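Local coordinates for protein nidogen (Mus musculus, PDB 1NPE) that probably links laminin to other basement membrane components through the six-bladed YWTD beta-propeller of its G3 region, at residues C45-V50 with L89-F94; V50-I55 with G61-H66; I93-S98 with T111-L116; K147-H152 with T156-L161. One frame throughout, in Å; residues are numbered along the deposited sequence.

From the N terminus, the chain enters contact 1 at the turn 45-50, and the loop that this contact closes at 89-94 runs through most of one propeller blade into the next. Contact 2 is nested inside that loop: it pairs strands 49-54 and 59-64 and shares Val50 with contact 1. Contact 3 starts on Ile93 and Phe94, where contact 1 ends, and closes a short loop to 111-116 across strand 102-107 of that next blade. Contact 4 follows in series as the outer hairpin of the blade after it. Contact 1 therefore bridges neighbouring blades, whereas the other three tie strands within a blade; Tyr51 against Ile93 joins contacts 2 and 3.

Contact 1 of 4, residues C45-V50 with L89-F94; sequences CVDKVV and LGRTIF
Val46 lays its CG2 methyl over one face of the Arg91 guanidinium; the modelled approach is closer than comfortable packing, and its exact distance is doubtful at this resolution. At the edge of the same group, near its plane, Asp47 OD2 forms a rather long salt bridge of 3.3 Å with Arg91 NH1; the carboxylate plane stands 88° to the guanidinium, and OD2 is the oxygen that meets it. The Arg91 chain is bent twice, at chi2 (-81°) and chi3 (82°), which turns its end toward 45-50 although its CB points neither toward nor away from that segment. The two loops have a common design: each joins the first and second strands of its own propeller blade through a G1 beta bulge, with Lys48 and Val49 both facing Asp44, and Arg91 and Thr92 both facing Asp87. The stronger polar partner of Arg91 is Asp44, bridged by NH2, which also bonds His88 O. An alanine at Arg91 is likely to leave Asp44 and Asp47 without their shared positive mate and to strip Val46 CG2 of the flat surface it rests on. Behind this meeting point, Lys48 NZ bonds back to Cys45 O at 2.8 Å and also to Ser261 O, while Cys45 forms a disulfide with Cys263, fastening the C-terminal end of the model to the turn.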
loop_
_atom_site.group_PDB
_atom_site.type_symbol
_atom_site.label_atom_id
_atom_site.label_comp_id
_atom_site.label_asym_id
_atom_site.label_seq_id
_atom_site.Cartn_x
_atom_site.Cartn_y
_atom_site.Cartn_z
ATOM N N CYS A 45 -0.247 22.941 0.531
ATOM C CA CYS A 45 0.364 24.166 0.026
ATOM C C CYS A 45 0.084 25.468 0.773
ATOM O O CYS A 45 0.870 26.409 0.661
ATOM C CB CYS A 45 0.045 24.355 -1.460
ATOM S SG CYS A 45 -1.729 24.516 -1.840
ATOM N N VAL A 46 -1.018 25.549 1.520
ATOM C CA VAL A 46 -1.315 26.789 2.236
ATOM C C VAL A 46 -0.518 26.955 3.529
ATOM O O VAL A 46 -0.010 28.039 3.798
ATOM C CB VAL A 46 -2.834 26.991 2.507
ATOM C CG1 VAL A 46 -3.662 26.528 1.312
ATOM C CG2 VAL A 46 -3.260 26.297 3.775
ATOM N N ASP A 47 -0.389 25.888 4.315
ATOM C CA ASP A 47 0.357 25.950 5.575
ATOM C C ASP A 47 1.748 25.328 5.482
ATOM O O ASP A 47 2.517 25.379 6.444
ATOM C CB ASP A 47 -0.431 25.288 6.716
ATOM C CG ASP A 47 -1.609 26.134 7.196
ATOM O OD1 ASP A 47 -1.562 27.377 7.049
ATOM O OD2 ASP A 47 -2.577 25.551 7.735
ATOM N N LYS A 48 2.075 24.773 4.315
ATOM C CA LYS A 48 3.368 24.129 4.069
ATOM C C LYS A 48 3.545 22.964 5.044
ATOM O O LYS A 48 4.516 22.911 5.801
ATOM C CB LYS A 48 4.530 25.123 4.230
ATOM C CG LYS A 48 4.241 26.553 3.775
ATOM C CD LYS A 48 3.846 26.649 2.314
ATOM C CE LYS A 48 3.432 28.075 1.974
ATOM N NZ LYS A 48 2.974 28.207 0.553
ATOM N N VAL A 49 2.588 22.042 5.035
ATOM C CA VAL A 49 2.627 20.896 5.933
ATOM C C VAL A 49 2.642 19.572 5.176
ATOM O O VAL A 49 1.877 19.367 4.228
ATOM C CB VAL A 49 1.424 20.919 6.929
ATOM C CG1 VAL A 49 1.479 19.724 7.879
ATOM C CG2 VAL A 49 1.434 22.205 7.733
ATOM N N VAL A 50 3.530 18.683 5.609
ATOM C CA VAL A 50 3.680 17.356 5.023
ATOM C C VAL A 50 2.807 16.344 5.780
ATOM O O VAL A 50 2.840 16.290 7.009
ATOM C CB VAL A 50 5.167 16.894 5.084
ATOM C CG1 VAL A 50 5.327 15.496 4.483
ATOM C CG2 VAL A 50 6.057 17.886 4.345
ATOM N N LEU A 89 -8.333 23.649 0.186
ATOM C CA LEU A 89 -9.357 24.692 0.260
ATOM C C LEU A 89 -10.337 24.403 1.389
ATOM O O LEU A 89 -10.506 25.222 2.295
ATOM C CB LEU A 89 -10.107 24.805 -1.066
ATOM C CG LEU A 89 -9.236 25.266 -2.237
ATOM C CD1 LEU A 89 -10.031 25.206 -3.529
ATOM C CD2 LEU A 89 -8.700 26.685 -1.971
ATOM N N GLY A 90 -10.947 23.219 1.340
ATOM C CA GLY A 90 -11.900 22.806 2.356
ATOM C C GLY A 90 -11.256 22.379 3.663
ATOM O O GLY A 90 -11.952 22.189 4.663
ATOM N N ARG A 91 -9.932 22.218 3.655
ATOM C CA ARG A 91 -9.163 21.824 4.842
ATOM C C ARG A 91 -9.432 20.387 5.303
ATOM O O ARG A 91 -9.719 20.153 6.477
ATOM C CB ARG A 91 -9.440 22.786 6.009
ATOM C CG ARG A 91 -9.155 24.260 5.743
ATOM C CD ARG A 91 -7.676 24.599 5.890
ATOM N NE ARG A 91 -6.914 24.273 4.692
ATOM C CZ ARG A 91 -5.594 24.123 4.655
ATOM N NH1 ARG A 91 -4.857 24.260 5.754
ATOM N NH2 ARG A 91 -5.006 23.846 3.503
ATOM N N THR A 92 -9.351 19.425 4.386
ATOM C CA THR A 92 -9.583 18.026 4.744
ATOM C C THR A 92 -8.585 17.067 4.103
ATOM O O THR A 92 -7.891 17.418 3.153
ATOM C CB THR A 92 -11.010 17.566 4.368
ATOM O OG1 THR A 92 -11.236 17.774 2.969
ATOM C CG2 THR A 92 -12.047 18.318 5.171
ATOM N N ILE A 93 -8.505 15.860 4.652
ATOM C CA ILE A 93 -7.620 14.824 4.136
ATOM C C ILE A 93 -8.457 13.641 3.638
ATOM O O ILE A 93 -9.619 13.482 4.028
ATOM C CB ILE A 93 -6.634 14.313 5.218
ATOM C CG1 ILE A 93 -7.382 13.614 6.354
ATOM C CG2 ILE A 93 -5.838 15.465 5.795
ATOM C CD1 ILE A 93 -6.463 12.933 7.352
ATOM N N PHE A 94 -7.873 12.849 2.745
ATOM C CA PHE A 94 -8.513 11.660 2.189
ATOM C C PHE A 94 -7.449 10.570 2.223
ATOM O O PHE A 94 -6.268 10.862 2.041
ATOM C CB PHE A 94 -8.903 11.860 0.717
ATOM C CG PHE A 94 -9.980 12.884 0.485
ATOM C CD1 PHE A 94 -11.289 12.487 0.230
ATOM C CD2 PHE A 94 -9.674 14.243 0.446
ATOM C CE1 PHE A 94 -12.281 13.431 -0.069
ATOM C CE2 PHE A 94 -10.655 15.191 0.148
ATOM C CZ PHE A 94 -11.963 14.781 -0.112
#

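Contact 2 of 4, residues V50-I55 with G61-H66; sequences VYWTDI and GRASLH
Val50 N gives its hydrogen to Ala63 O at 2.9 Å with an N-H...O angle of 158°, and Ala63 N returns a bond to Val50 O, which Arg62 CA approaches as well through a CA-H...O contact. A second pair of bonds joins Trp52 and Gly61, leaving Tyr51 and Arg62 as the non-hydrogen-bonded pair between them. Here the side chains lie alongside, pointing the same way: Arg62 CB sits over the centre of the Tyr51 ring, 4.0 Å from its centroid, and the extended arginine carries NH1 to Tyr51 OH, 3.1 Å away and close to the guanidinium plane. Tyr51 to Asp54 spell the YWTD signature that names this propeller family, on the second strand of the blade. On the opposite face, Trp52 CG stands between its backbone N and carbonyl carbon (chi1 68°), which folds the indole across the next strand: the backbone of Gly61 lies directly against the indole face, its CA 3.9 Å from the centroid of the five-membered ring, and Ala63 CB meets the edge at CZ3, 3.8 Å away. Trp52 NE1 is buried with no polar partner in the model. Tyr51 packs on Ile84 and Leu86 of the next blade, Trp52 on Leu31 of the preceding one.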
loop_
_atom_site.group_PDB
_atom_site.type_symbol
_atom_site.label_atom_id
_atom_site.label_comp_id
_atom_site.label_asym_id
_atom_site.label_seq_id
_atom_site.Cartn_x
_atom_site.Cartn_y
_atom_site.Cartn_z
ATOM N N VAL A 50 3.530 18.683 5.609
ATOM C CA VAL A 50 3.680 17.356 5.023
ATOM C C VAL A 50 2.807 16.344 5.780
ATOM O O VAL A 50 2.840 16.290 7.009
ATOM C CB VAL A 50 5.167 16.894 5.084
ATOM C CG1 VAL A 50 5.327 15.496 4.483
ATOM C CG2 VAL A 50 6.057 17.886 4.345
ATOM N N TYR A 51 1.995 15.586 5.043
ATOM C CA TYR A 51 1.140 14.556 5.632
ATOM C C TYR A 51 1.642 13.174 5.197
ATOM O O TYR A 51 2.190 13.025 4.094
ATOM C CB TYR A 51 -0.321 14.734 5.202
ATOM C CG TYR A 51 -1.032 15.894 5.862
ATOM C CD1 TYR A 51 -0.735 17.209 5.510
ATOM C CD2 TYR A 51 -2.006 15.677 6.838
ATOM C CE1 TYR A 51 -1.385 18.275 6.111
ATOM C CE2 TYR A 51 -2.666 16.744 7.446
ATOM C CZ TYR A 51 -2.347 18.037 7.077
ATOM O OH TYR A 51 -2.965 19.102 7.683
ATOM N N TRP A 52 1.437 12.170 6.056
ATOM C CA TRP A 52 1.878 10.804 5.762
ATOM C C TRP A 52 1.039 9.716 6.410
ATOM O O TRP A 52 0.280 9.964 7.347
ATOM C CB TRP A 52 3.339 10.594 6.196
ATOM C CG TRP A 52 3.556 10.625 7.702
ATOM C CD1 TRP A 52 3.288 9.624 8.597
ATOM C CD2 TRP A 52 4.057 11.722 8.472
ATOM N NE1 TRP A 52 3.584 10.035 9.875
ATOM C CE2 TRP A 52 4.056 11.318 9.827
ATOM C CE3 TRP A 52 4.505 13.011 8.149
ATOM C CZ2 TRP A 52 4.483 12.156 10.857
ATOM C CZ3 TRP A 52 4.929 13.846 9.176
ATOM C CH2 TRP A 52 4.914 13.413 10.515
ATOM N N THR A 53 1.195 8.503 5.892
ATOM C CA THR A 53 0.518 7.339 6.436
ATOM C C THR A 53 1.613 6.369 6.860
ATOM O O THR A 53 2.654 6.260 6.204
ATOM C CB THR A 53 -0.403 6.638 5.411
ATOM O OG1 THR A 53 0.384 6.031 4.377
ATOM C CG2 THR A 53 -1.384 7.628 4.809
ATOM N N ASP A 54 1.374 5.693 7.973
ATOM C CA ASP A 54 2.307 4.730 8.533
ATOM C C ASP A 54 1.579 3.401 8.721
ATOM O O ASP A 54 0.552 3.349 9.398
ATOM C CB ASP A 54 2.817 5.261 9.878
ATOM C CG ASP A 54 3.383 4.170 10.759
ATOM O OD1 ASP A 54 2.983 4.098 11.938
ATOM O OD2 ASP A 54 4.220 3.387 10.271
ATOM N N ILE A 55 2.093 2.342 8.101
ATOM C CA ILE A 55 1.482 1.014 8.207
ATOM C C ILE A 55 2.003 0.196 9.388
ATOM O O ILE A 55 1.542 -0.922 9.622
ATOM C CB ILE A 55 1.720 0.173 6.944
ATOM C CG1 ILE A 55 3.221 0.103 6.649
ATOM C CG2 ILE A 55 0.918 0.726 5.784
ATOM C CD1 ILE A 55 3.596 -0.952 5.647
ATOM N N GLY A 61 0.017 10.940 10.151
ATOM C CA GLY A 61 0.600 12.077 10.837
ATOM C C GLY A 61 0.950 13.261 9.959
ATOM O O GLY A 61 0.762 13.232 8.738
ATOM N N ARG A 62 1.465 14.310 10.591
ATOM C CA ARG A 62 1.842 15.524 9.881
ATOM C C ARG A 62 2.903 16.326 10.622
ATOM O O ARG A 62 3.041 16.228 11.843
ATOM C CB ARG A 62 0.617 16.406 9.632
ATOM C CG ARG A 62 -0.075 16.889 10.897
ATOM C CD ARG A 62 -1.186 17.873 10.569
ATOM N NE ARG A 62 -1.825 18.375 11.777
ATOM C CZ ARG A 62 -2.778 19.302 11.797
ATOM N NH1 ARG A 62 -3.219 19.843 10.667
ATOM N NH2 ARG A 62 -3.288 19.688 12.954
ATOM N N ALA A 63 3.624 17.147 9.864
ATOM C CA ALA A 63 4.679 17.995 10.402
ATOM C C ALA A 63 4.929 19.140 9.435
ATOM O O ALA A 63 4.848 18.957 8.219
ATOM C CB ALA A 63 5.955 17.184 10.589
ATOM N N SER A 64 5.195 20.328 9.972
ATOM C CA SER A 64 5.482 21.494 9.139
ATOM C C SER A 64 6.777 21.240 8.375
ATOM O O SER A 64 7.678 20.556 8.873
ATOM C CB SER A 64 5.651 22.752 10.000
ATOM O OG SER A 64 4.441 23.111 10.644
ATOM N N LEU A 65 6.857 21.768 7.158
ATOM C CA LEU A 65 8.050 21.599 6.336
ATOM C C LEU A 65 9.221 22.338 6.973
ATOM O O LEU A 65 10.356 21.860 6.948
ATOM C CB LEU A 65 7.813 22.133 4.919
ATOM C CG LEU A 65 8.947 21.895 3.913
ATOM C CD1 LEU A 65 9.086 20.404 3.641
ATOM C CD2 LEU A 65 8.683 22.656 2.619
ATOM N N HIS A 66 8.926 23.490 7.566
ATOM C CA HIS A 66 9.937 24.324 8.206
ATOM C C HIS A 66 10.098 23.992 9.690
ATOM O O HIS A 66 9.369 24.517 10.539
ATOM C CB HIS A 66 9.580 25.806 8.028
ATOM C CG HIS A 66 9.340 26.205 6.603
ATOM N ND1 HIS A 66 10.304 26.087 5.621
ATOM C CD2 HIS A 66 8.244 26.714 5.991
ATOM C CE1 HIS A 66 9.810 26.505 4.470
ATOM N NE2 HIS A 66 8.562 26.892 4.666
#

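Contact 3 of 4, residues I93-S98 with T111-L116; sequences IFWTDS and TQRRVL. With CD (cadmium ion), chain C.
Arg113 reaches the rim of the Trp95 indole with the middle of its side chain. From CB, the chain first puts CG anti to the carbonyl carbon (chi1 -83°), 4.0 Å from Trp95 CH2. Twists at chi2 and chi3, both well away from staggered values, then bring CD to the indole edge, in its plane, with CD only 3.3 Å from Trp95 CH2 and 3.8 Å from Trp95 CZ2. NE is 4.1 Å from Trp95 CH2 and turns past the ring. At the tip, NH1 lies 3.8 Å from Trp95 CZ2, the guanidinium plane inclined 55° to the indole. The charge is answered elsewhere: NH1 forms a salt bridge with Glu104, and NH2 a weak bond with Gln76 O. A second, apolar touch comes from Leu116, whose CD2 meets the Phe94 ring edge-on, 3.7 Å from Phe94 CE1. Just past the end of strand 92-97, Ser98 O binds the cadmium ion at 2.4 Å; Asp101, Val122 O and three waters complete the site. Strands 92-97 and 114-117 are not neighbours in the sheet: strand 102-107, which carries Glu104, runs between them, and the two touches span it, Trp95 with Arg113 and Phe94 with Leu116, while Phe94 also packs on strand 124-130 of the next blade.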
loop_
_atom_site.group_PDB
_atom_site.type_symbol
_atom_site.label_atom_id
_atom_site.label_comp_id
_atom_site.label_asym_id
_atom_site.label_seq_id
_atom_site.Cartn_x
_atom_site.Cartn_y
_atom_site.Cartn_z
ATOM N N ILE A 93 -8.505 15.860 4.652
ATOM C CA ILE A 93 -7.620 14.824 4.136
ATOM C C ILE A 93 -8.457 13.641 3.638
ATOM O O ILE A 93 -9.619 13.482 4.028
ATOM C CB ILE A 93 -6.634 14.313 5.218
ATOM C CG1 ILE A 93 -7.382 13.614 6.354
ATOM C CG2 ILE A 93 -5.838 15.465 5.795
ATOM C CD1 ILE A 93 -6.463 12.933 7.352
ATOM N N PHE A 94 -7.873 12.849 2.745
ATOM C CA PHE A 94 -8.513 11.660 2.189
ATOM C C PHE A 94 -7.449 10.570 2.223
ATOM O O PHE A 94 -6.268 10.862 2.041
ATOM C CB PHE A 94 -8.903 11.860 0.717
ATOM C CG PHE A 94 -9.980 12.884 0.485
ATOM C CD1 PHE A 94 -11.289 12.487 0.230
ATOM C CD2 PHE A 94 -9.674 14.243 0.446
ATOM C CE1 PHE A 94 -12.281 13.431 -0.069
ATOM C CE2 PHE A 94 -10.655 15.191 0.148
ATOM C CZ PHE A 94 -11.963 14.781 -0.112
ATOM N N TRP A 95 -7.847 9.319 2.441
ATOM C CA TRP A 95 -6.856 8.249 2.431
ATOM C C TRP A 95 -7.434 6.894 2.066
ATOM O O TRP A 95 -8.642 6.668 2.169
ATOM C CB TRP A 95 -6.086 8.172 3.762
ATOM C CG TRP A 95 -6.832 7.547 4.909
ATOM C CD1 TRP A 95 -6.826 6.229 5.269
ATOM C CD2 TRP A 95 -7.622 8.227 5.888
ATOM N NE1 TRP A 95 -7.553 6.048 6.420
ATOM C CE2 TRP A 95 -8.052 7.258 6.823
ATOM C CE3 TRP A 95 -8.003 9.562 6.074
ATOM C CZ2 TRP A 95 -8.843 7.582 7.933
ATOM C CZ3 TRP A 95 -8.792 9.885 7.179
ATOM C CH2 TRP A 95 -9.201 8.896 8.093
ATOM N N THR A 96 -6.562 6.012 1.596
ATOM C CA THR A 96 -6.953 4.664 1.234
ATOM C C THR A 96 -6.505 3.723 2.341
ATOM O O THR A 96 -5.488 3.956 2.993
ATOM C CB THR A 96 -6.286 4.217 -0.082
ATOM O OG1 THR A 96 -4.858 4.325 0.043
ATOM C CG2 THR A 96 -6.765 5.085 -1.239
ATOM N N ASP A 97 -7.279 2.669 2.556
ATOM C CA ASP A 97 -6.976 1.666 3.559
ATOM C C ASP A 97 -7.267 0.340 2.875
ATOM O O ASP A 97 -8.422 0.007 2.627
ATOM C CB ASP A 97 -7.871 1.849 4.788
ATOM C CG ASP A 97 -7.507 0.916 5.926
ATOM O OD1 ASP A 97 -7.175 -0.264 5.672
ATOM O OD2 ASP A 97 -7.567 1.362 7.086
ATOM N N SER A 98 -6.211 -0.404 2.569
ATOM C CA SER A 98 -6.329 -1.682 1.877
ATOM C C SER A 98 -6.610 -2.893 2.769
ATOM O O SER A 98 -6.682 -4.026 2.281
ATOM C CB SER A 98 -5.075 -1.931 1.044
ATOM O OG SER A 98 -3.941 -1.995 1.886
ATOM N N THR A 111 -9.964 14.932 13.001
ATOM C CA THR A 111 -11.290 14.775 13.605
ATOM C C THR A 111 -12.410 14.712 12.573
ATOM O O THR A 111 -12.215 15.037 11.403
ATOM C CB THR A 111 -11.624 15.902 14.617
ATOM O OG1 THR A 111 -11.679 17.164 13.943
ATOM C CG2 THR A 111 -10.585 15.952 15.731
ATOM N N GLN A 112 -13.583 14.286 13.037
ATOM C CA GLN A 112 -14.785 14.159 12.221
ATOM C C GLN A 112 -14.641 13.230 11.025
ATOM O O GLN A 112 -15.001 13.579 9.899
ATOM C CB GLN A 112 -15.299 15.535 11.790
ATOM C CG GLN A 112 -15.973 16.304 12.918
ATOM C CD GLN A 112 -16.457 17.673 12.485
ATOM O OE1 GLN A 112 -15.831 18.688 12.789
ATOM N NE2 GLN A 112 -17.579 17.708 11.773
ATOM N N ARG A 113 -14.118 12.039 11.294
ATOM C CA ARG A 113 -13.931 11.018 10.276
ATOM C C ARG A 113 -15.246 10.603 9.641
ATOM O O ARG A 113 -16.275 10.530 10.310
ATOM C CB ARG A 113 -13.321 9.758 10.887
ATOM C CG ARG A 113 -11.832 9.773 11.033
ATOM C CD ARG A 113 -11.312 8.418 10.635
ATOM N NE ARG A 113 -10.715 7.728 11.758
ATOM C CZ ARG A 113 -10.387 6.443 11.761
ATOM N NH1 ARG A 113 -10.606 5.683 10.701
ATOM N NH2 ARG A 113 -9.792 5.935 12.827
ATOM N N ARG A 114 -15.179 10.276 8.357
ATOM C CA ARG A 114 -16.330 9.814 7.602
ATOM C C ARG A 114 -15.826 8.819 6.572
ATOM O O ARG A 114 -14.824 9.065 5.904
ATOM C CB ARG A 114 -17.042 10.973 6.883
ATOM C CG ARG A 114 -17.975 10.508 5.763
ATOM C CD ARG A 114 -18.868 11.606 5.202
ATOM N NE ARG A 114 -19.566 11.146 4.000
ATOM C CZ ARG A 114 -20.137 11.945 3.102
ATOM N NH1 ARG A 114 -20.114 13.261 3.271
ATOM N NH2 ARG A 114 -20.667 11.433 1.994
ATOM N N VAL A 115 -16.496 7.677 6.481
ATOM C CA VAL A 115 -16.134 6.667 5.505
ATOM C C VAL A 115 -16.797 7.097 4.207
ATOM O O VAL A 115 -18.019 7.014 4.061
ATOM C CB VAL A 115 -16.628 5.258 5.926
ATOM C CG1 VAL A 115 -16.330 4.239 4.836
ATOM C CG2 VAL A 115 -15.954 4.832 7.232
ATOM N N LEU A 116 -15.988 7.605 3.282
ATOM C CA LEU A 116 -16.489 8.066 1.994
ATOM C C LEU A 116 -16.951 6.890 1.133
ATOM O O LEU A 116 -18.037 6.930 0.565
ATOM C CB LEU A 116 -15.412 8.884 1.273
ATOM C CG LEU A 116 -15.898 9.949 0.285
ATOM C CD1 LEU A 116 -16.846 10.922 0.989
ATOM C CD2 LEU A 116 -14.704 10.695 -0.303
HETATM CD CD CD C . -8.307 -5.406 1.208
HETATM O O HOH W 1 -9.791 -7.174 0.305
HETATM O O HOH W 2 -6.002 -6.437 0.481
HETATM O O HOH W 3 -8.144 -6.662 3.566
#

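Contact 4 of 4, residues K147-H152 with T156-L161; sequences KIETSH and TNRRIL
Segments 147-152 and 156-161 run antiparallel and are laced by backbone bonds from Leu161 N to Ile148 O, both ways between Thr150 and Arg159, and from His152 N to Thr156 O. Arg158, its CG anti to the backbone N (chi1 178°) and its chain extended to NE, grips Glu149 side-on: NH2 bonds OE2 on its syn lone pair at 2.8 Å, nearly straight at 170°, while NE reaches OE1 at 2.9 Å from above the carboxylate plane. Lys147 NZ joins Glu149 OE2 at 3.3 Å and also bonds Gly120 O, so the carboxylate gathers two cations. A leucine in place of Arg158 would probably leave Glu149 OE1 without its mate here and the carboxylate freer to turn. On the other face Thr150 CG2 packs on Arg159 CG, 3.6 Å away, and Thr150 OG1 bonds Leu136 O. Near the turn Asn157 CB sits squarely over the His152 ring, 3.8 Å from its centroid. This is the outer beta hairpin of a YWTD propeller blade, joining its third and fourth strands.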
loop_
_atom_site.group_PDB
_atom_site.type_symbol
_atom_site.label_atom_id
_atom_site.label_comp_id
_atom_site.label_asym_id
_atom_site.label_seq_id
_atom_site.Cartn_x
_atom_site.Cartn_y
_atom_site.Cartn_z
ATOM N N LYS A 147 -8.279 -1.202 -11.175
ATOM C CA LYS A 147 -9.005 -0.066 -11.724
ATOM C C LYS A 147 -8.552 1.306 -11.250
ATOM O O LYS A 147 -7.831 1.435 -10.260
ATOM C CB LYS A 147 -10.508 -0.233 -11.466
ATOM C CG LYS A 147 -10.856 -0.484 -10.016
ATOM C CD LYS A 147 -12.332 -0.779 -9.809
ATOM C CE LYS A 147 -12.629 -0.941 -8.319
ATOM N NZ LYS A 147 -14.083 -1.086 -8.014
ATOM N N ILE A 148 -8.891 2.310 -12.050
ATOM C CA ILE A 148 -8.618 3.706 -11.739
ATOM C C ILE A 148 -10.032 4.263 -11.598
ATOM O O ILE A 148 -10.847 4.130 -12.515
ATOM C CB ILE A 148 -7.904 4.449 -12.902
ATOM C CG1 ILE A 148 -6.622 3.717 -13.309
ATOM C CG2 ILE A 148 -7.570 5.876 -12.487
ATOM C CD1 ILE A 148 -5.552 3.688 -12.235
ATOM N N GLU A 149 -10.354 4.822 -10.439
ATOM C CA GLU A 149 -11.693 5.369 -10.238
ATOM C C GLU A 149 -11.671 6.847 -9.924
ATOM O O GLU A 149 -10.649 7.404 -9.518
ATOM C CB GLU A 149 -12.419 4.659 -9.089
ATOM C CG GLU A 149 -12.718 3.183 -9.289
ATOM C CD GLU A 149 -13.712 2.655 -8.265
ATOM O OE1 GLU A 149 -14.934 2.850 -8.456
ATOM O OE2 GLU A 149 -13.275 2.045 -7.267
ATOM N N THR A 150 -12.824 7.475 -10.107
ATOM C CA THR A 150 -12.973 8.880 -9.806
ATOM C C THR A 150 -14.329 9.110 -9.162
ATOM O O THR A 150 -15.236 8.286 -9.273
ATOM C CB THR A 150 -12.850 9.782 -11.064
ATOM O OG1 THR A 150 -12.828 11.152 -10.656
ATOM C CG2 THR A 150 -14.029 9.599 -11.994
ATOM N N SER A 151 -14.439 10.221 -8.453
ATOM C CA SER A 151 -15.689 10.612 -7.820
ATOM C C SER A 151 -15.535 12.067 -7.433
ATOM O O SER A 151 -14.438 12.628 -7.526
ATOM C CB SER A 151 -15.966 9.776 -6.566
ATOM O OG SER A 151 -15.252 10.268 -5.440
ATOM N N HIS A 152 -16.640 12.692 -7.052
ATOM C CA HIS A 152 -16.585 14.071 -6.594
ATOM C C HIS A 152 -15.944 13.952 -5.204
ATOM O O HIS A 152 -16.017 12.897 -4.574
ATOM C CB HIS A 152 -18.001 14.660 -6.438
ATOM C CG HIS A 152 -18.678 15.022 -7.726
ATOM N ND1 HIS A 152 -20.011 15.372 -7.788
ATOM C CD2 HIS A 152 -18.201 15.141 -8.989
ATOM C CE1 HIS A 152 -20.324 15.698 -9.030
ATOM N NE2 HIS A 152 -19.243 15.566 -9.778
ATOM N N THR A 156 -20.167 11.897 -4.172
ATOM C CA THR A 156 -21.112 11.535 -5.222
ATOM C C THR A 156 -20.380 11.247 -6.531
ATOM O O THR A 156 -19.160 11.423 -6.635
ATOM C CB THR A 156 -22.159 12.663 -5.501
ATOM O OG1 THR A 156 -21.521 13.779 -6.140
ATOM C CG2 THR A 156 -22.823 13.128 -4.202
ATOM N N ASN A 157 -21.140 10.754 -7.505
ATOM C CA ASN A 157 -20.637 10.476 -8.841
ATOM C C ASN A 157 -19.419 9.556 -8.970
ATOM O O ASN A 157 -18.493 9.837 -9.733
ATOM C CB ASN A 157 -20.394 11.803 -9.565
ATOM C CG ASN A 157 -21.668 12.615 -9.729
ATOM O OD1 ASN A 157 -22.064 13.360 -8.833
ATOM N ND2 ASN A 157 -22.327 12.455 -10.872
ATOM N N ARG A 158 -19.426 8.457 -8.223
ATOM C CA ARG A 158 -18.337 7.496 -8.294
ATOM C C ARG A 158 -18.452 6.729 -9.611
ATOM O O ARG A 158 -19.553 6.373 -10.035
ATOM C CB ARG A 158 -18.401 6.516 -7.124
ATOM C CG ARG A 158 -17.316 5.460 -7.170
ATOM C CD ARG A 158 -17.392 4.519 -5.991
ATOM N NE ARG A 158 -16.356 3.498 -6.067
ATOM C CZ ARG A 158 -16.230 2.484 -5.217
ATOM N NH1 ARG A 158 -17.082 2.345 -4.208
ATOM N NH2 ARG A 158 -15.244 1.610 -5.376
ATOM N N ARG A 159 -17.316 6.502 -10.265
ATOM C CA ARG A 159 -17.305 5.764 -11.526
ATOM C C ARG A 159 -15.905 5.288 -11.881
ATOM O O ARG A 159 -14.909 5.866 -11.448
ATOM C CB ARG A 159 -17.869 6.624 -12.666
ATOM C CG ARG A 159 -17.061 7.876 -12.933
ATOM C CD ARG A 159 -17.772 8.829 -13.866
ATOM N NE ARG A 159 -16.948 10.008 -14.125
ATOM C CZ ARG A 159 -16.235 10.203 -15.232
ATOM N NH1 ARG A 159 -16.240 9.297 -16.205
ATOM N NH2 ARG A 159 -15.501 11.299 -15.359
ATOM N N ILE A 160 -15.847 4.220 -12.667
ATOM C CA ILE A 160 -14.588 3.649 -13.112
ATOM C C ILE A 160 -14.116 4.429 -14.332
ATOM O O ILE A 160 -14.887 4.675 -15.255
ATOM C CB ILE A 160 -14.751 2.159 -13.470
ATOM C CG1 ILE A 160 -15.285 1.396 -12.257
ATOM C CG2 ILE A 160 -13.422 1.575 -13.904
ATOM C CD1 ILE A 160 -15.529 -0.085 -12.499
ATOM N N LEU A 161 -12.852 4.840 -14.305
ATOM C CA LEU A 161 -12.247 5.605 -15.387
ATOM C C LEU A 161 -11.482 4.691 -16.355
ATOM O O LEU A 161 -11.552 4.866 -17.567
ATOM C CB LEU A 161 -11.313 6.657 -14.783
ATOM C CG LEU A 161 -11.368 8.113 -15.262
ATOM C CD1 LEU A 161 -12.801 8.609 -15.433
ATOM C CD2 LEU A 161 -10.623 8.975 -14.260
#